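Local coordinates for amidase, hydantoinase/carbamoylase family (Burkholderia ambifaria, PDB 5TP4), which probably hydrolyses the carbon-nitrogen bond of N-carbamoyl-L-amino acids, as expected of a zinc-dependent amidase of the peptidase M20 family, at residues R59-T64 with E113-L118; K127-V132 with N410-R415; S149-F152 with P157-D160; V191-E196 with R340-L345; L255-I260 with G268-G273. All blocks are in the same frame, centred on the assembly; numbering follows the deposited sequence. Where two conformers were deposited one is given.

Contact 1 of 5, residues R59-T64 with E113-L118; sequences RDAGMT and EVVRTL. With EDO (1,2-ethanediol), chain U.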
# COMPACT_ATOMS: atom_id res chain seq x y z
N ARG B 59 14.02 -12.48 46.97
CA ARG B 59 14.13 -12.46 48.42
C ARG B 59 14.38 -13.85 48.98
O ARG B 59 15.13 -14.00 49.94
CB ARG B 59 12.87 -11.84 49.03
CG ARG B 59 12.68 -10.38 48.67
CD ARG B 59 11.56 -9.76 49.54
NE ARG B 59 11.06 -8.52 48.94
CZ ARG B 59 10.00 -8.48 48.14
NH1 ARG B 59 9.33 -9.59 47.88
NH2 ARG B 59 9.61 -7.33 47.61
N ASP B 60 13.77 -14.87 48.37
CA ASP B 60 14.04 -16.25 48.78
C ASP B 60 15.48 -16.65 48.50
O ASP B 60 16.00 -17.56 49.15
CB ASP B 60 13.11 -17.24 48.05
CG ASP B 60 11.64 -17.09 48.46
OD1 ASP B 60 11.35 -16.59 49.57
OD2 ASP B 60 10.77 -17.50 47.64
N ALA B 61 16.14 -15.98 47.56
CA ALA B 61 17.55 -16.19 47.26
C ALA B 61 18.45 -15.25 48.08
O ALA B 61 19.64 -15.10 47.77
CB ALA B 61 17.82 -15.98 45.77
N GLY B 62 17.89 -14.60 49.09
CA GLY B 62 18.69 -13.83 50.03
C GLY B 62 18.94 -12.41 49.62
O GLY B 62 19.73 -11.72 50.28
N MET B 63 18.29 -11.94 48.57
CA MET B 63 18.48 -10.60 48.03
C MET B 63 17.54 -9.60 48.70
O MET B 63 16.49 -9.97 49.23
CB MET B 63 18.25 -10.60 46.53
CG MET B 63 19.08 -11.66 45.78
SD MET B 63 18.81 -11.58 44.01
CE MET B 63 20.10 -10.42 43.52
N THR B 64 17.90 -8.32 48.64
CA THR B 64 16.97 -7.26 48.99
C THR B 64 16.46 -6.63 47.70
O THR B 64 17.17 -6.58 46.69
CB THR B 64 17.62 -6.20 49.89
OG1 THR B 64 18.77 -5.64 49.24
CG2 THR B 64 18.06 -6.83 51.20
N GLU B 113 19.05 -16.88 38.20
CA GLU B 113 19.73 -18.16 38.28
C GLU B 113 21.21 -17.97 38.58
O GLU B 113 21.81 -18.78 39.30
CB GLU B 113 19.50 -18.98 37.00
CG GLU B 113 20.35 -20.27 36.88
CD GLU B 113 20.12 -21.24 38.03
OE1 GLU B 113 18.99 -21.28 38.57
OE2 GLU B 113 21.09 -21.96 38.40
N VAL B 114 21.83 -16.91 38.05
CA VAL B 114 23.20 -16.58 38.44
C VAL B 114 23.32 -16.49 39.96
O VAL B 114 24.21 -17.08 40.57
CB VAL B 114 23.65 -15.28 37.75
CG1 VAL B 114 24.93 -14.74 38.39
CG2 VAL B 114 23.88 -15.56 36.27
N VAL B 115 22.41 -15.76 40.59
CA VAL B 115 22.47 -15.61 42.03
C VAL B 115 22.22 -16.95 42.73
O VAL B 115 22.93 -17.30 43.68
CB VAL B 115 21.48 -14.54 42.49
CG1 VAL B 115 21.32 -14.56 44.05
CG2 VAL B 115 22.00 -13.16 42.02
N ARG B 116 21.24 -17.72 42.27
CA ARG B 116 20.96 -19.00 42.92
C ARG B 116 22.16 -19.93 42.82
O ARG B 116 22.47 -20.67 43.76
CB ARG B 116 19.74 -19.67 42.28
CG ARG B 116 18.43 -18.96 42.59
CD ARG B 116 17.28 -19.57 41.75
NE ARG B 116 15.98 -19.18 42.29
CZ ARG B 116 14.82 -19.59 41.77
NH1 ARG B 116 14.83 -20.34 40.67
NH2 ARG B 116 13.67 -19.24 42.35
N THR B 117 22.85 -19.87 41.69
CA THR B 117 24.08 -20.66 41.52
C THR B 117 25.19 -20.17 42.45
O THR B 117 25.86 -20.98 43.11
CB THR B 117 24.48 -20.64 40.04
OG1 THR B 117 23.62 -21.55 39.33
CG2 THR B 117 25.94 -21.05 39.85
N LEU B 118 25.38 -18.86 42.57
CA LEU B 118 26.38 -18.35 43.51
C LEU B 118 26.04 -18.75 44.95
O LEU B 118 26.94 -19.08 45.72
CB LEU B 118 26.49 -16.83 43.40
CG LEU B 118 26.98 -16.34 42.04
CD1 LEU B 118 27.09 -14.84 42.05
CD2 LEU B 118 28.35 -16.99 41.64
C1 EDO U . 22.69 -10.19 50.62
O1 EDO U . 22.84 -10.97 49.43
C2 EDO U . 21.70 -9.07 50.36
O2 EDO U . 22.43 -8.04 49.70
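Ala-61 and Met-63 meet helix 105-121 mainly through Val-115. Two residues before that valine, Glu-113 is turned to another side of the helix, where its OE2 accepts a bond of 2.7 Å from Thr-117 OG1, arriving 36° above the carboxylate plane. The same oxygen forms a salt bridge with Arg-19. Val-114 packs on Leu-409 of helix 398-416. Val-115 then turns both methyls to Met-63. Its CG1, anti to the backbone N (chi1 169°), lies 3.9 Å from Met-63 SD, and the same methyl is 4.2 Å from Ala-61 CB. The other branch, CG2, takes the end of the thioether, 3.7 Å from Met-63 CE. Methionine and valine thus meet tip to tip. Met-63 was built in two conformers, and these distances belong to one of them.

The backbone beside this contact is a Schellman motif: helix 45-60 ends here, Gly-62 N returns to Arg-59 O at 2.9 Å, and Met-63 N bonds to Cys-58 O. Gly-62 supplies the positive phi the motif needs. The turn leads directly into strand 64-67 at the margin of the sheet.

Arg-116 follows with its CG 4.4 Å from Ala-61 CB, while its guanidinium goes on to a cation-pi contact with Trp-57. Its NH2 stays 6.3 Å from Asp-60 OD2, too far for a salt bridge. Thr-117 returns to Glu-113, and Leu-118 leans on Leu-129 and Leu-409, toward the sheet and the neighbouring helix.

Contact 2 of 5, residues K127-V132 with N410-R415; sequences KPLEIV and NAVLAR. With EDO (1,2-ethanediol), chain S.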
# COMPACT_ATOMS: atom_id res chain seq x y z
N LYS B 127 32.75 -7.03 43.96
CA LYS B 127 31.75 -6.03 43.68
C LYS B 127 30.37 -6.63 43.90
O LYS B 127 30.16 -7.82 43.65
CB LYS B 127 31.85 -5.53 42.25
CG LYS B 127 33.21 -5.02 41.90
CD LYS B 127 33.13 -4.22 40.63
CE LYS B 127 34.18 -3.12 40.64
NZ LYS B 127 35.51 -3.68 40.31
N PRO B 128 29.41 -5.84 44.36
CA PRO B 128 28.04 -6.35 44.49
C PRO B 128 27.43 -6.65 43.12
O PRO B 128 27.84 -6.12 42.09
CB PRO B 128 27.31 -5.20 45.18
CG PRO B 128 28.12 -3.96 44.80
CD PRO B 128 29.54 -4.43 44.80
N LEU B 129 26.42 -7.52 43.14
CA LEU B 129 25.60 -7.82 41.97
C LEU B 129 24.21 -7.24 42.17
O LEU B 129 23.68 -7.23 43.29
CB LEU B 129 25.46 -9.34 41.73
CG LEU B 129 26.73 -10.17 41.55
CD1 LEU B 129 26.38 -11.60 41.01
CD2 LEU B 129 27.63 -9.47 40.58
N GLU B 130 23.60 -6.78 41.07
CA GLU B 130 22.20 -6.41 41.11
C GLU B 130 21.53 -6.97 39.87
O GLU B 130 22.16 -7.05 38.81
CB GLU B 130 22.01 -4.89 41.19
CG GLU B 130 22.37 -4.35 42.59
CD GLU B 130 22.15 -2.85 42.73
OE1 GLU B 130 21.40 -2.29 41.91
OE2 GLU B 130 22.70 -2.24 43.67
N ILE B 131 20.29 -7.40 40.02
CA ILE B 131 19.48 -7.81 38.88
C ILE B 131 18.40 -6.75 38.72
O ILE B 131 17.83 -6.28 39.72
CB ILE B 131 18.83 -9.19 39.09
CG1 ILE B 131 19.83 -10.23 39.58
CG2 ILE B 131 18.15 -9.66 37.83
CD1 ILE B 131 19.04 -11.39 40.17
N VAL B 132 18.12 -6.35 37.48
CA VAL B 132 17.13 -5.31 37.24
C VAL B 132 16.14 -5.73 36.15
O VAL B 132 16.51 -6.37 35.15
CB VAL B 132 17.80 -3.95 36.90
CG1 VAL B 132 18.74 -4.07 35.69
CG2 VAL B 132 16.78 -2.85 36.71
N ASN B 410 29.75 -16.50 33.99
CA ASN B 410 31.19 -16.44 34.12
C ASN B 410 31.74 -15.10 33.66
O ASN B 410 32.78 -14.67 34.17
CB ASN B 410 31.83 -17.61 33.38
CG ASN B 410 31.80 -18.87 34.20
OD1 ASN B 410 32.70 -19.12 34.99
ND2 ASN B 410 30.70 -19.67 34.07
N ALA B 411 31.07 -14.44 32.73
CA ALA B 411 31.48 -13.07 32.41
C ALA B 411 31.21 -12.13 33.59
O ALA B 411 32.06 -11.29 33.93
CB ALA B 411 30.77 -12.55 31.17
N VAL B 412 30.04 -12.28 34.24
CA VAL B 412 29.74 -11.43 35.39
C VAL B 412 30.72 -11.69 36.53
O VAL B 412 31.18 -10.74 37.18
CB VAL B 412 28.27 -11.63 35.84
CG1 VAL B 412 28.02 -11.10 37.29
CG2 VAL B 412 27.30 -11.00 34.80
N LEU B 413 31.05 -12.97 36.80
CA LEU B 413 32.00 -13.27 37.87
C LEU B 413 33.38 -12.72 37.57
O LEU B 413 34.08 -12.24 38.47
CB LEU B 413 32.10 -14.77 38.10
CG LEU B 413 30.94 -15.38 38.87
CD1 LEU B 413 31.27 -16.81 39.27
CD2 LEU B 413 30.60 -14.56 40.10
N ALA B 414 33.81 -12.80 36.31
CA ALA B 414 35.10 -12.21 35.97
C ALA B 414 35.09 -10.71 36.25
O ALA B 414 36.04 -10.17 36.81
CB ALA B 414 35.45 -12.50 34.50
N ARG B 415 33.97 -10.05 35.92
CA ARG B 415 33.89 -8.61 36.11
C ARG B 415 33.81 -8.25 37.59
O ARG B 415 34.50 -7.33 38.06
CB ARG B 415 32.69 -8.06 35.34
CG ARG B 415 32.59 -6.54 35.39
CD ARG B 415 33.74 -5.87 34.60
NE ARG B 415 33.52 -4.43 34.52
CZ ARG B 415 34.12 -3.59 33.68
NH1 ARG B 415 35.01 -4.02 32.80
NH2 ARG B 415 33.79 -2.31 33.73
C1 EDO S . 22.51 1.89 40.47
O1 EDO S . 23.35 2.04 41.63
C2 EDO S . 21.99 0.47 40.43
O2 EDO S . 21.14 0.27 41.57
O HOH W 1 35.09 -4.75 37.63
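Strand 129-133 and the last turns of helix 398-416 pass with Leu-129 CA 8.6 Å from Val-412 CA, and Lys-127 CA comes within 8.3 Å of Arg-415 CA. That spacing leaves room for one layer of side chains, in which Leu-129 meets Val-412. Leu-129 offers both of its methyls to one methyl of the valine: CD2 is 3.7 Å from Val-412 CG1, and CD1 sits a little farther off. The two side chains cross obliquely, with Val-412 CG1 anti to its own backbone N (chi1 163°), a torsion that brings it round to the strand. Val-412 also reaches Ile-89 and Phe-195, placing this pair in the hydrophobic layer between the catalytic-domain sheet and the helices on one of its faces, an alpha/beta arrangement found throughout the M20 peptidases.

Toward the end of the helix the contact turns polar. A water accepts from Lys-127 NZ at 2.9 Å and donates to Arg-415 O at 2.7 Å. Lys-127 CD passes 4.3 Å from that same Arg-415 O. The guanidinium of Arg-415 turns elsewhere, its NE forming a salt bridge with Asp-192. On the opposite side of the strand Glu-130 is paired with Arg-76.

The water thus links the lysine ammonium to a carbonyl of the last helical turn, while a backbone bond of Lys-127 to Ala-416 ties the two chain pieces directly. Asp-192, firmly paired with Arg-415 and only weakly, at long range, with Lys-127, would with the C-terminal end of the helix be expected to favour the charged lysine.

Contact 3 of 5, residues S149-F152 with P157-D160; sequences SAVF and PLDD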
# COMPACT_ATOMS: atom_id res chain seq x y z
N SER B 149 14.93 2.37 31.42
CA SER B 149 16.37 2.53 31.32
C SER B 149 16.74 3.91 30.78
O SER B 149 17.76 4.47 31.19
CB SER B 149 16.98 1.42 30.44
OG SER B 149 16.33 1.37 29.18
N ALA B 150 15.93 4.49 29.89
CA ALA B 150 16.18 5.88 29.47
C ALA B 150 16.12 6.84 30.66
O ALA B 150 16.90 7.80 30.73
CB ALA B 150 15.18 6.31 28.39
N VAL B 151 15.18 6.63 31.59
CA VAL B 151 15.13 7.50 32.77
C VAL B 151 16.34 7.24 33.66
O VAL B 151 16.98 8.18 34.14
CB VAL B 151 13.81 7.31 33.55
CG1 VAL B 151 13.82 8.11 34.87
CG2 VAL B 151 12.64 7.79 32.69
N PHE B 152 16.70 5.97 33.86
CA PHE B 152 17.89 5.63 34.65
C PHE B 152 19.15 6.31 34.12
O PHE B 152 19.97 6.82 34.90
CB PHE B 152 18.07 4.11 34.67
CG PHE B 152 19.23 3.66 35.51
CD1 PHE B 152 19.05 3.36 36.85
CD2 PHE B 152 20.49 3.48 34.93
CE1 PHE B 152 20.13 2.92 37.62
CE2 PHE B 152 21.57 3.03 35.71
CZ PHE B 152 21.39 2.76 37.03
N PRO B 157 13.92 12.67 30.98
CA PRO B 157 13.68 13.20 32.33
C PRO B 157 12.55 12.47 33.04
O PRO B 157 11.55 12.09 32.42
CB PRO B 157 13.33 14.67 32.07
CG PRO B 157 13.88 14.97 30.70
CD PRO B 157 13.76 13.69 29.93
N LEU B 158 12.71 12.31 34.36
CA LEU B 158 11.72 11.58 35.17
C LEU B 158 10.33 12.19 35.07
O LEU B 158 9.35 11.46 34.92
CB LEU B 158 12.17 11.54 36.64
CG LEU B 158 11.17 10.91 37.64
CD1 LEU B 158 10.86 9.45 37.32
CD2 LEU B 158 11.68 11.04 39.08
N ASP B 159 10.22 13.53 35.15
CA ASP B 159 8.89 14.13 35.09
C ASP B 159 8.24 13.93 33.73
O ASP B 159 7.02 13.76 33.65
CB ASP B 159 8.96 15.62 35.44
CG ASP B 159 9.22 15.84 36.92
OD1 ASP B 159 9.00 14.89 37.70
OD2 ASP B 159 9.63 16.96 37.30
N ASP B 160 9.03 13.93 32.65
CA ASP B 160 8.44 13.66 31.35
C ASP B 160 7.91 12.24 31.28
O ASP B 160 6.80 12.00 30.78
CB ASP B 160 9.45 13.92 30.24
CG ASP B 160 9.80 15.40 30.11
OD1 ASP B 160 9.03 16.25 30.61
OD2 ASP B 160 10.85 15.71 29.50
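Apolar contact carries most of the meeting between Val-151 and Leu-158, whose CA atoms, 5.8 Å apart, are the closest pair of segments 149-152 and 157-160. One methyl does the work: Val-151 CG1, anti to its backbone N (chi1 174°), lies 4.1 Å from Leu-158 CD1 and equally near Leu-158 CA. The methyl therefore rests on the root of the leucine as well as on a branch tip. Pro-187 flanks the valine.

The one approach to a polar atom is loose. Val-151 CG2 is 4.4 Å from Pro-157 O, and that proline occupies the N-cap position of the second helix.

Hydrogen bonds lie around the pair: Ala-150 is joined through its backbone to Leu-156, and Ser-149 OG bonds to Asp-367. An aromatic contact adds to them, Phe-152 meeting Trp-134 edge-to-face. These are two consecutive short helices, with residues 153-156 between the segments. The Val-151 side chain is about 12 Å from that of Glu-137, seen to bind zinc in this protein though not carrying the metal in this chain.

Across the two segments the contact rests on dispersion, while the short connection and the Ala-150/Leu-156 backbone bond set how the helices meet.

Contact 4 of 5, residues V191-E196 with R340-L345; sequences VDAYFE and RGCVEL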
# COMPACT_ATOMS: atom_id res chain seq x y z
N VAL B 191 27.26 2.36 38.36
CA VAL B 191 27.21 0.99 37.87
C VAL B 191 28.59 0.64 37.32
O VAL B 191 29.13 1.39 36.50
CB VAL B 191 26.14 0.80 36.77
CG1 VAL B 191 26.21 -0.60 36.21
CG2 VAL B 191 24.74 1.07 37.32
N ASP B 192 29.16 -0.48 37.76
CA ASP B 192 30.47 -0.88 37.24
C ASP B 192 30.38 -1.40 35.82
O ASP B 192 31.26 -1.12 34.99
CB ASP B 192 31.10 -1.96 38.12
CG ASP B 192 32.45 -2.40 37.60
OD1 ASP B 192 33.43 -1.62 37.72
OD2 ASP B 192 32.53 -3.51 37.05
N ALA B 193 29.36 -2.21 35.54
CA ALA B 193 29.16 -2.79 34.22
C ALA B 193 27.73 -3.29 34.16
O ALA B 193 27.12 -3.56 35.19
CB ALA B 193 30.13 -3.95 33.93
N TYR B 194 27.21 -3.38 32.93
CA TYR B 194 25.84 -3.84 32.72
C TYR B 194 25.90 -4.98 31.72
O TYR B 194 26.46 -4.83 30.63
CB TYR B 194 24.94 -2.72 32.18
CG TYR B 194 23.56 -3.19 31.82
CD1 TYR B 194 22.58 -3.30 32.81
CD2 TYR B 194 23.21 -3.50 30.51
CE1 TYR B 194 21.31 -3.72 32.49
CE2 TYR B 194 21.93 -3.95 30.19
CZ TYR B 194 21.00 -4.05 31.20
OH TYR B 194 19.71 -4.46 30.92
N PHE B 195 25.31 -6.11 32.08
CA PHE B 195 25.22 -7.26 31.18
C PHE B 195 23.76 -7.63 30.95
O PHE B 195 22.94 -7.61 31.88
CB PHE B 195 25.96 -8.46 31.77
CG PHE B 195 27.45 -8.32 31.84
CD1 PHE B 195 28.06 -7.77 32.95
CD2 PHE B 195 28.25 -8.77 30.79
CE1 PHE B 195 29.43 -7.65 33.03
CE2 PHE B 195 29.62 -8.66 30.84
CZ PHE B 195 30.23 -8.10 31.96
N GLU B 196 23.41 -8.01 29.71
CA GLU B 196 22.04 -8.41 29.42
C GLU B 196 22.08 -9.64 28.54
O GLU B 196 22.69 -9.59 27.47
CB GLU B 196 21.27 -7.28 28.73
CG GLU B 196 19.89 -7.68 28.30
CD GLU B 196 18.92 -6.51 28.16
OE1 GLU B 196 17.75 -6.74 27.78
OE2 GLU B 196 19.32 -5.35 28.44
N ARG B 340 34.36 -2.74 24.74
CA ARG B 340 35.25 -3.80 24.27
C ARG B 340 35.62 -4.76 25.39
O ARG B 340 35.62 -5.98 25.20
CB ARG B 340 36.51 -3.20 23.64
CG ARG B 340 37.39 -4.29 23.01
CD ARG B 340 38.70 -3.78 22.35
NE ARG B 340 39.59 -3.06 23.27
CZ ARG B 340 40.15 -3.56 24.37
NH1 ARG B 340 39.93 -4.82 24.75
NH2 ARG B 340 40.93 -2.79 25.11
N GLY B 341 35.92 -4.24 26.58
CA GLY B 341 36.32 -5.11 27.68
C GLY B 341 35.22 -6.03 28.17
O GLY B 341 35.48 -7.21 28.46
N CYS B 342 33.99 -5.51 28.32
CA CYS B 342 32.88 -6.38 28.73
C CYS B 342 32.54 -7.39 27.64
O CYS B 342 32.21 -8.55 27.94
CB CYS B 342 31.64 -5.55 29.10
SG CYS B 342 31.89 -4.60 30.63
N VAL B 343 32.63 -6.98 26.37
CA VAL B 343 32.37 -7.91 25.27
C VAL B 343 33.41 -9.02 25.28
O VAL B 343 33.08 -10.20 25.08
CB VAL B 343 32.35 -7.17 23.92
CG1 VAL B 343 32.16 -8.15 22.77
CG2 VAL B 343 31.20 -6.17 23.90
N GLU B 344 34.66 -8.67 25.59
CA GLU B 344 35.73 -9.67 25.64
C GLU B 344 35.49 -10.68 26.75
O GLU B 344 35.87 -11.85 26.62
CB GLU B 344 37.08 -8.97 25.81
CG GLU B 344 38.27 -9.91 25.98
CD GLU B 344 39.58 -9.14 26.20
OE1 GLU B 344 39.83 -8.23 25.40
OE2 GLU B 344 40.31 -9.42 27.18
N LEU B 345 34.85 -10.27 27.86
CA LEU B 345 34.55 -11.25 28.91
C LEU B 345 33.54 -12.28 28.41
O LEU B 345 33.61 -13.47 28.75
CB LEU B 345 34.01 -10.56 30.15
CG LEU B 345 35.00 -9.61 30.85
CD1 LEU B 345 34.33 -8.95 32.06
CD2 LEU B 345 36.27 -10.36 31.30
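Cys-342 is the close-fitting part of this contact, its sulfur reaching both Ala-193 and the Phe-195 ring. SG lies 3.8 Å from Ala-193 CB and 4.9 Å from the centroid of the Phe-195 ring, 42° off the ring normal, an oblique sulfur-aromatic contact. The rim of the ring is engaged as well. Phe-195 CE2 comes 3.9 Å from Cys-342 O, while Phe-195 CZ is 4.1 Å from Cys-342 CB; the carbonyl oxygen lies near the ring plane. The phenyl gets there with CG anti to its own carbonyl carbon (chi1 -69°).

Strand 193-199 belongs to the central sheet of the zinc-binding domain, and helix 340-353 packs on one of its faces; the axes of 193-196 and 340-345 run 45° apart and approach to 9.8 Å. Helix 398-416 lies alongside, giving Phe-195 the further neighbours Leu-408 and Val-412. The phenylalanine side chain is about 10 Å from that of His-198, a zinc ligand on the same strand.

The looser margin is Leu-345, partly exposed, whose CD1 meets Phe-195 CZ at 4.2 Å, at the ring edge. Farther out on the solvent side Arg-340 and Glu-344, the latter modelled in two conformers, form a salt bridge, and Glu-344 makes another with Arg-348. Across the strand, Tyr-194 OH donates to Glu-196 OE2 at 2.7 Å, from well above the carboxylate plane, and also bonds with Trp-134.

Contact 5 of 5, residues L255-I260 with G268-G273; sequences LELERI and GLATIG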
# COMPACT_ATOMS: atom_id res chain seq x y z
N LEU B 255 14.68 -1.38 -6.66
CA LEU B 255 15.77 -2.25 -7.11
C LEU B 255 17.11 -1.52 -7.07
O LEU B 255 18.16 -2.16 -6.85
CB LEU B 255 15.43 -2.81 -8.49
CG LEU B 255 14.17 -3.73 -8.53
CD1 LEU B 255 14.08 -4.54 -9.83
CD2 LEU B 255 14.12 -4.70 -7.33
N GLU B 256 17.10 -0.19 -7.23
CA GLU B 256 18.32 0.59 -6.97
C GLU B 256 18.73 0.46 -5.52
O GLU B 256 19.91 0.33 -5.21
CB GLU B 256 18.12 2.06 -7.32
CG GLU B 256 17.87 2.36 -8.77
CD GLU B 256 19.09 2.18 -9.65
OE1 GLU B 256 20.24 2.33 -9.15
OE2 GLU B 256 18.90 1.90 -10.86
N LEU B 257 17.75 0.52 -4.62
CA LEU B 257 18.07 0.37 -3.21
C LEU B 257 18.68 -1.00 -2.94
O LEU B 257 19.67 -1.12 -2.20
CB LEU B 257 16.80 0.58 -2.38
CG LEU B 257 16.96 0.30 -0.89
CD1 LEU B 257 18.09 1.21 -0.34
CD2 LEU B 257 15.63 0.53 -0.12
N GLU B 258 18.10 -2.05 -3.53
CA GLU B 258 18.67 -3.39 -3.38
C GLU B 258 20.12 -3.43 -3.84
O GLU B 258 20.97 -4.04 -3.19
CB GLU B 258 17.81 -4.39 -4.16
CG GLU B 258 17.96 -5.78 -3.66
CD GLU B 258 16.91 -6.70 -4.29
OE1 GLU B 258 16.49 -6.43 -5.43
OE2 GLU B 258 16.51 -7.66 -3.61
N ARG B 259 20.44 -2.75 -4.95
CA ARG B 259 21.81 -2.73 -5.44
C ARG B 259 22.73 -1.96 -4.50
O ARG B 259 23.86 -2.38 -4.24
CB ARG B 259 21.87 -2.14 -6.85
CG ARG B 259 23.30 -1.82 -7.31
CD ARG B 259 23.35 -0.94 -8.55
NE ARG B 259 22.70 0.35 -8.34
CZ ARG B 259 23.27 1.39 -7.74
NH1 ARG B 259 24.51 1.29 -7.29
NH2 ARG B 259 22.60 2.53 -7.60
N ILE B 260 22.28 -0.81 -4.00
CA ILE B 260 23.08 -0.03 -3.05
C ILE B 260 23.41 -0.86 -1.81
O ILE B 260 24.56 -0.88 -1.36
CB ILE B 260 22.36 1.28 -2.70
CG1 ILE B 260 22.37 2.20 -3.93
CG2 ILE B 260 22.99 1.97 -1.49
CD1 ILE B 260 21.36 3.32 -3.88
N GLY B 268 25.38 -3.55 5.73
CA GLY B 268 24.29 -2.68 5.34
C GLY B 268 23.02 -3.48 5.13
O GLY B 268 23.04 -4.58 4.58
N LEU B 269 21.90 -2.92 5.60
CA LEU B 269 20.57 -3.51 5.40
C LEU B 269 19.60 -2.44 4.94
O LEU B 269 19.75 -1.27 5.29
CB LEU B 269 20.01 -4.12 6.69
CG LEU B 269 20.91 -5.10 7.44
CD1 LEU B 269 20.24 -5.40 8.78
CD2 LEU B 269 21.17 -6.40 6.61
N ALA B 270 18.58 -2.85 4.19
CA ALA B 270 17.52 -1.90 3.88
C ALA B 270 16.22 -2.65 3.65
O ALA B 270 16.20 -3.75 3.09
CB ALA B 270 17.82 -1.04 2.65
N THR B 271 15.14 -2.01 4.06
CA THR B 271 13.82 -2.62 4.09
C THR B 271 12.80 -1.58 3.69
O THR B 271 12.74 -0.52 4.32
CB THR B 271 13.49 -3.13 5.49
OG1 THR B 271 14.59 -3.89 6.03
CG2 THR B 271 12.22 -3.99 5.46
N ILE B 272 11.95 -1.89 2.71
CA ILE B 272 10.80 -1.07 2.40
C ILE B 272 9.61 -1.79 3.03
O ILE B 272 9.11 -2.79 2.49
CB ILE B 272 10.62 -0.85 0.89
CG1 ILE B 272 11.83 -0.04 0.36
CG2 ILE B 272 9.29 -0.15 0.62
CD1 ILE B 272 11.82 0.09 -1.18
N GLY B 273 9.21 -1.31 4.19
CA GLY B 273 8.18 -1.97 4.98
C GLY B 273 6.77 -1.46 4.77
O GLY B 273 5.81 -2.18 5.06
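Glu-256 OE1, one residue before the Leu-257 that packs on Ala-270 and Ile-272, is held by two nitrogens of Arg-259. The shorter bond comes from Arg-259 NH2 at 2.8 Å, nearly along the oxygen's C-O axis; the other, from Arg-259 NE at 3.3 Å, is more bent (136° at the hydrogen) and arrives above the carboxylate plane. Arg-316 adds a salt bridge to the same oxygen from helix 300-321.

Leu-257 occupies the side of helix 246-262 that faces strand 269-277. Its CG runs anti to the backbone N (chi1 174°), and from there the forked end straddles the Ala-270 methyl: CD1 is 3.8 Å from Ala-270 CB, CD2 3.9 Å from it. The same CD2 reaches Ile-272 CG1, also at 3.9 Å, as leucine and isoleucine lie alongside each other, pointing opposite ways. Val-293 and Leu-295 of strand 288-297 close in on the leucine too.

A helix packed on the sheet at the subunit interface is consistent with the dimerisation domain of M20 enzymes. Here Thr-271 OG1 bonds to Arg-243 of the second subunit, and Glu-258 forms a salt bridge with Arg-321 of that second subunit.

The chemistry divides by face: an apolar seam joins helix to strand without a hydrogen bond, and on another side of the helix Arg-259 and Arg-316 would be expected to favour the ionised form of Glu-256.

Overall arrangement
Contacts 1, 2 and 4 form one continuous layer: the centres of contacts 1 and 2 are 12 Å apart, and Met-63 CE packs 3.6 Å from Ile-131 CD1, while contacts 2 and 4, only 9 Å apart at their centres, also meet where Arg-415 NE lies 3.5 Å from Ala-193 CB. Contact 3 reaches contact 4 where Phe-152 touches Val-191. His-198, which binds zinc together with His-92, lies on the strand of contact 4, and the Val-151 side chain of contact 3 is about 12 Å from that of Glu-137. Contact 5 stands apart at the dimer interface, its centre 33 Å from contact 4 and 47 Å from contact 1, yet the branched sheet extends to it.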